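Side-chain contacts in acyl-CoA dehydrogenase (Bacillus subtilis, PDB 5LNX), which catalyses the FAD-dependent dehydrogenation of saturated acyl-CoA thioesters to their 2,3-dehydroacyl-CoA products, passing the electrons to an acceptor: residues 87-91 / 92-96; 252-255 / 256-260. All coordinates share one frame; numbering follows the deposited sequence.

Contact 1: residues 87-91 / 92-96; sequences VHTSV and GTNPI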
loop_
_atom_site.group_PDB
_atom_site.type_symbol
_atom_site.label_atom_id
_atom_site.label_comp_id
_atom_site.label_asym_id
_atom_site.label_seq_id
_atom_site.Cartn_x
_atom_site.Cartn_y
_atom_site.Cartn_z
ATOM N N VAL D 87 10.667 -6.950 28.016
ATOM C CA VAL D 87 11.693 -7.974 28.027
ATOM C C VAL D 87 11.844 -8.492 29.453
ATOM O O VAL D 87 11.793 -9.703 29.695
ATOM C CB VAL D 87 13.038 -7.440 27.487
ATOM C CG1 VAL D 87 14.186 -8.341 27.900
ATOM C CG2 VAL D 87 12.985 -7.336 25.965
ATOM N N HIS D 88 12.024 -7.562 30.382
ATOM C CA HIS D 88 12.272 -7.891 31.799
ATOM C C HIS D 88 11.334 -8.981 32.257
ATOM O O HIS D 88 11.754 -9.992 32.822
ATOM C CB HIS D 88 12.125 -6.633 32.675
ATOM C CG HIS D 88 11.924 -6.906 34.133
ATOM N ND1 HIS D 88 12.958 -6.902 35.038
ATOM C CD2 HIS D 88 10.796 -7.120 34.857
ATOM C CE1 HIS D 88 12.490 -7.158 36.249
ATOM N NE2 HIS D 88 11.178 -7.284 36.168
ATOM N N THR D 89 10.053 -8.767 32.010
ATOM C CA THR D 89 8.992 -9.657 32.519
ATOM C C THR D 89 8.744 -10.915 31.725
ATOM O O THR D 89 8.736 -12.005 32.275
ATOM C CB THR D 89 7.658 -8.914 32.545
ATOM O OG1 THR D 89 7.885 -7.613 33.093
ATOM C CG2 THR D 89 6.609 -9.668 33.346
ATOM N N SER D 90 8.517 -10.727 30.431
ATOM C CA SER D 90 7.968 -11.739 29.552
ATOM C C SER D 90 9.014 -12.803 29.157
ATOM O O SER D 90 8.690 -13.960 28.864
ATOM C CB SER D 90 7.461 -11.016 28.312
ATOM O OG SER D 90 8.559 -10.519 27.565
ATOM N N VAL D 91 10.258 -12.358 29.047
ATOM C CA VAL D 91 11.372 -13.239 28.665
ATOM C C VAL D 91 12.585 -13.217 29.622
ATOM O O VAL D 91 13.450 -14.083 29.538
ATOM C CB VAL D 91 11.834 -12.952 27.231
ATOM C CG1 VAL D 91 10.705 -13.255 26.258
ATOM C CG2 VAL D 91 12.332 -11.521 27.078
ATOM N N GLY D 92 12.621 -12.255 30.541
ATOM C CA GLY D 92 13.618 -12.230 31.613
ATOM C C GLY D 92 13.176 -12.873 32.919
ATOM O O GLY D 92 13.999 -13.358 33.686
ATOM N N THR D 93 11.881 -12.839 33.202
ATOM C CA THR D 93 11.353 -13.331 34.494
ATOM C C THR D 93 10.411 -14.537 34.291
ATOM O O THR D 93 10.441 -15.501 35.066
ATOM C CB THR D 93 10.671 -12.245 35.367
ATOM O OG1 THR D 93 9.312 -12.197 34.979
ATOM C CG2 THR D 93 11.289 -10.842 35.231
ATOM N N ASN D 94 9.582 -14.487 33.249
ATOM C CA ASN D 94 8.553 -15.524 33.014
ATOM C C ASN D 94 9.127 -16.913 32.731
ATOM O O ASN D 94 8.556 -17.914 33.153
ATOM C CB ASN D 94 7.595 -15.113 31.874
ATOM C CG ASN D 94 6.453 -14.206 32.333
ATOM O OD1 ASN D 94 6.357 -13.834 33.497
ATOM N ND2 ASN D 94 5.548 -13.903 31.412
ATOM N N PRO D 95 10.252 -16.991 32.005
ATOM C CA PRO D 95 10.808 -18.326 31.754
ATOM C C PRO D 95 11.113 -19.059 33.042
ATOM O O PRO D 95 10.803 -20.248 33.150
ATOM C CB PRO D 95 12.093 -18.041 30.973
ATOM C CG PRO D 95 11.878 -16.707 30.340
ATOM C CD PRO D 95 11.013 -15.939 31.300
ATOM N N ILE D 96 11.657 -18.343 34.019
ATOM C CA ILE D 96 11.830 -18.909 35.367
ATOM C C ILE D 96 10.473 -19.288 35.966
ATOM O O ILE D 96 10.281 -20.404 36.452
ATOM C CB ILE D 96 12.519 -17.932 36.341
ATOM C CG1 ILE D 96 13.924 -17.560 35.843
ATOM C CG2 ILE D 96 12.583 -18.545 37.741
ATOM C CD1 ILE D 96 14.645 -16.543 36.701
#

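Contact 2: residues 252-255 / 256-260; sequences AEAA and LEHAV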
loop_
_atom_site.group_PDB
_atom_site.type_symbol
_atom_site.label_atom_id
_atom_site.label_comp_id
_atom_site.label_asym_id
_atom_site.label_seq_id
_atom_site.Cartn_x
_atom_site.Cartn_y
_atom_site.Cartn_z
ATOM N N ALA D 252 1.857 4.096 18.002
ATOM C CA ALA D 252 0.965 4.537 16.927
ATOM C C ALA D 252 -0.067 5.548 17.450
ATOM O O ALA D 252 -0.470 6.472 16.742
ATOM C CB ALA D 252 0.253 3.357 16.315
ATOM N N GLU D 253 -0.499 5.328 18.695
ATOM C CA GLU D 253 -1.466 6.186 19.327
ATOM C C GLU D 253 -0.873 7.555 19.652
ATOM O O GLU D 253 -1.512 8.597 19.471
ATOM C CB GLU D 253 -2.008 5.495 20.559
ATOM C CG GLU D 253 -2.946 4.359 20.189
ATOM C CD GLU D 253 -3.679 3.807 21.378
ATOM O OE1 GLU D 253 -3.194 4.033 22.522
ATOM O OE2 GLU D 253 -4.693 3.103 21.194
ATOM N N ALA D 254 0.371 7.544 20.097
ATOM C CA ALA D 254 1.145 8.776 20.309
ATOM C C ALA D 254 1.261 9.550 19.005
ATOM O O ALA D 254 1.059 10.768 18.966
ATOM C CB ALA D 254 2.531 8.449 20.850
ATOM N N ALA D 255 1.618 8.857 17.941
ATOM C CA ALA D 255 1.679 9.518 16.618
ATOM C C ALA D 255 0.351 10.209 16.293
ATOM O O ALA D 255 0.326 11.336 15.824
ATOM C CB ALA D 255 2.014 8.515 15.525
ATOM N N LEU D 256 -0.747 9.485 16.518
ATOM C CA LEU D 256 -2.071 9.961 16.175
ATOM C C LEU D 256 -2.473 11.202 16.994
ATOM O O LEU D 256 -2.795 12.255 16.444
ATOM C CB LEU D 256 -3.080 8.843 16.400
ATOM C CG LEU D 256 -4.546 9.255 16.276
ATOM C CD1 LEU D 256 -4.870 9.627 14.829
ATOM C CD2 LEU D 256 -5.443 8.131 16.773
ATOM N N GLU D 257 -2.422 11.052 18.307
ATOM C CA GLU D 257 -2.836 12.102 19.224
ATOM C C GLU D 257 -2.046 13.398 18.985
ATOM O O GLU D 257 -2.639 14.487 18.861
ATOM C CB GLU D 257 -2.745 11.610 20.661
ATOM C CG GLU D 257 -3.704 10.401 20.839
ATOM C CD GLU D 257 -5.139 10.723 21.236
ATOM O OE1 GLU D 257 -5.347 11.234 22.343
ATOM O OE2 GLU D 257 -6.089 10.346 20.512
ATOM N N HIS D 258 -0.733 13.269 18.840
ATOM C CA HIS D 258 0.100 14.417 18.527
ATOM C C HIS D 258 -0.323 15.025 17.197
ATOM O O HIS D 258 -0.466 16.258 17.072
ATOM C CB HIS D 258 1.576 14.033 18.451
ATOM C CG HIS D 258 2.245 13.900 19.780
ATOM N ND1 HIS D 258 2.301 12.709 20.469
ATOM C CD2 HIS D 258 2.900 14.807 20.540
ATOM C CE1 HIS D 258 2.961 12.891 21.600
ATOM N NE2 HIS D 258 3.341 14.153 21.664
ATOM N N ALA D 259 -0.525 14.151 16.209
ATOM C CA ALA D 259 -0.862 14.573 14.845
ATOM C C ALA D 259 -2.205 15.331 14.754
ATOM O O ALA D 259 -2.357 16.233 13.939
ATOM C CB ALA D 259 -0.892 13.375 13.915
ATOM N N VAL D 260 -3.160 14.936 15.586
ATOM C CA VAL D 260 -4.499 15.519 15.584
ATOM C C VAL D 260 -4.434 16.947 16.133
ATOM O O VAL D 260 -4.783 17.918 15.455
ATOM C CB VAL D 260 -5.481 14.686 16.435
ATOM C CG1 VAL D 260 -6.782 15.452 16.676
ATOM C CG2 VAL D 260 -5.772 13.357 15.761
#

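Contact 1: residues 87-91 / 92-96
The imidazole of His88 carries the methyl of Thr93 on one face: CG2 lies 3.8 Å from the ring centroid and 17° off the normal, a CH-pi contact displaced toward the rim, with NE2 its nearest ring atom. Its exact fit is doubtful, because this methyl is modelled too close to His88 O. A first torsion that sets CG opposite the backbone N (chi1 162°) carries the ring to this methyl. At the other branch of Thr93, OG1 gives its proton to Thr89 O at 2.8 Å, in the carbonyl plane and on a lone pair. With chi1 88° this hydroxyl stands between its own backbone N and carbonyl carbon, turned back to the last turn of helix 79-90. The same oxygen accepts Asn94 N, at 2.8 Å from Thr89 O, while Thr93 N adds a weak third bond. One step back, Val87 O takes both Val91 N and Gly92 N, the latter at 2.8 Å. The last carbonyls of helix 79-90 thus take extra donors from the residues that turn the chain into helix 94-99. The Pro95 ring packs beside Val91 O. The hydroxyls of Thr89 and Ser90 bond back to Leu85 O and Ser86 O. The whole corner is buried in the N-terminal helical domain: Val87 comes within about 4 Å of the bound FAD, Thr93 also meets Leu112 of helix 102-114, Thr89 and Ser90 rest on Tyr67 of helix 64-77, and Asn236 of helix 229-265 touches Val91, Asn94 and Pro95.

Contact 2: residues 252-255 / 256-260
This is a contact between successive turns of one helix, 229-265, toward the C-terminal end of that long helix in the C-terminal helical domain. Four regular i to i+4 bonds run through it, the straightest from Glu257 N to Glu253 O (2.9 Å, 177° at the hydrogen). The side chain that adds to them is His258, whose ND1 donates to Ala254 O at 2.8 Å. That oxygen lies in the imidazole plane, at the ring edge, while ND1 stands 41° out of the carbonyl plane. His258 N reaches Ala254 O from the opposite face at 3.1 Å, and the carbonyl is gripped twice by one residue. With chi1 -79°, CG sits beside the backbone N, which turns the ring edge back to Ala254 O. With an alanine in place of the histidine, Ala254 O would probably keep only the backbone bond of the two described, and a gap would open beside Pro346, which the ring side chain touches. The Glu257 chain bends at chi2, and its end leads away from the preceding turn. Glu253 itself makes a salt bridge to Arg76. Ala255 and Leu256 pack on Met286 of helix 277-305, as in the packed helices of the C-terminal bundle of acyl-CoA dehydrogenases.

How the contacts relate
Contact 1 and contact 2 do not touch: their centres are 30 Å apart and their nearest atoms about 17 Å. Contact 1 is wholly buried, its centre about 10 Å from the chain centre, and joins two helices across a turn in the N-terminal domain. Contact 2 lies within a single helix, farther out at about 21 Å, also mostly buried, but with an exposed glutamate and a partly exposed histidine. Helix 229-265 connects them, since Asn236 on it packs against contact 1. In both, one carbonyl oxygen accepts a backbone N-H and a side-chain donor, threonine at a helix end in 87-96, histidine within a helix in 252-260. Val260 reaches Leu375 of a second subunit, whereas no other chain touches contact 1.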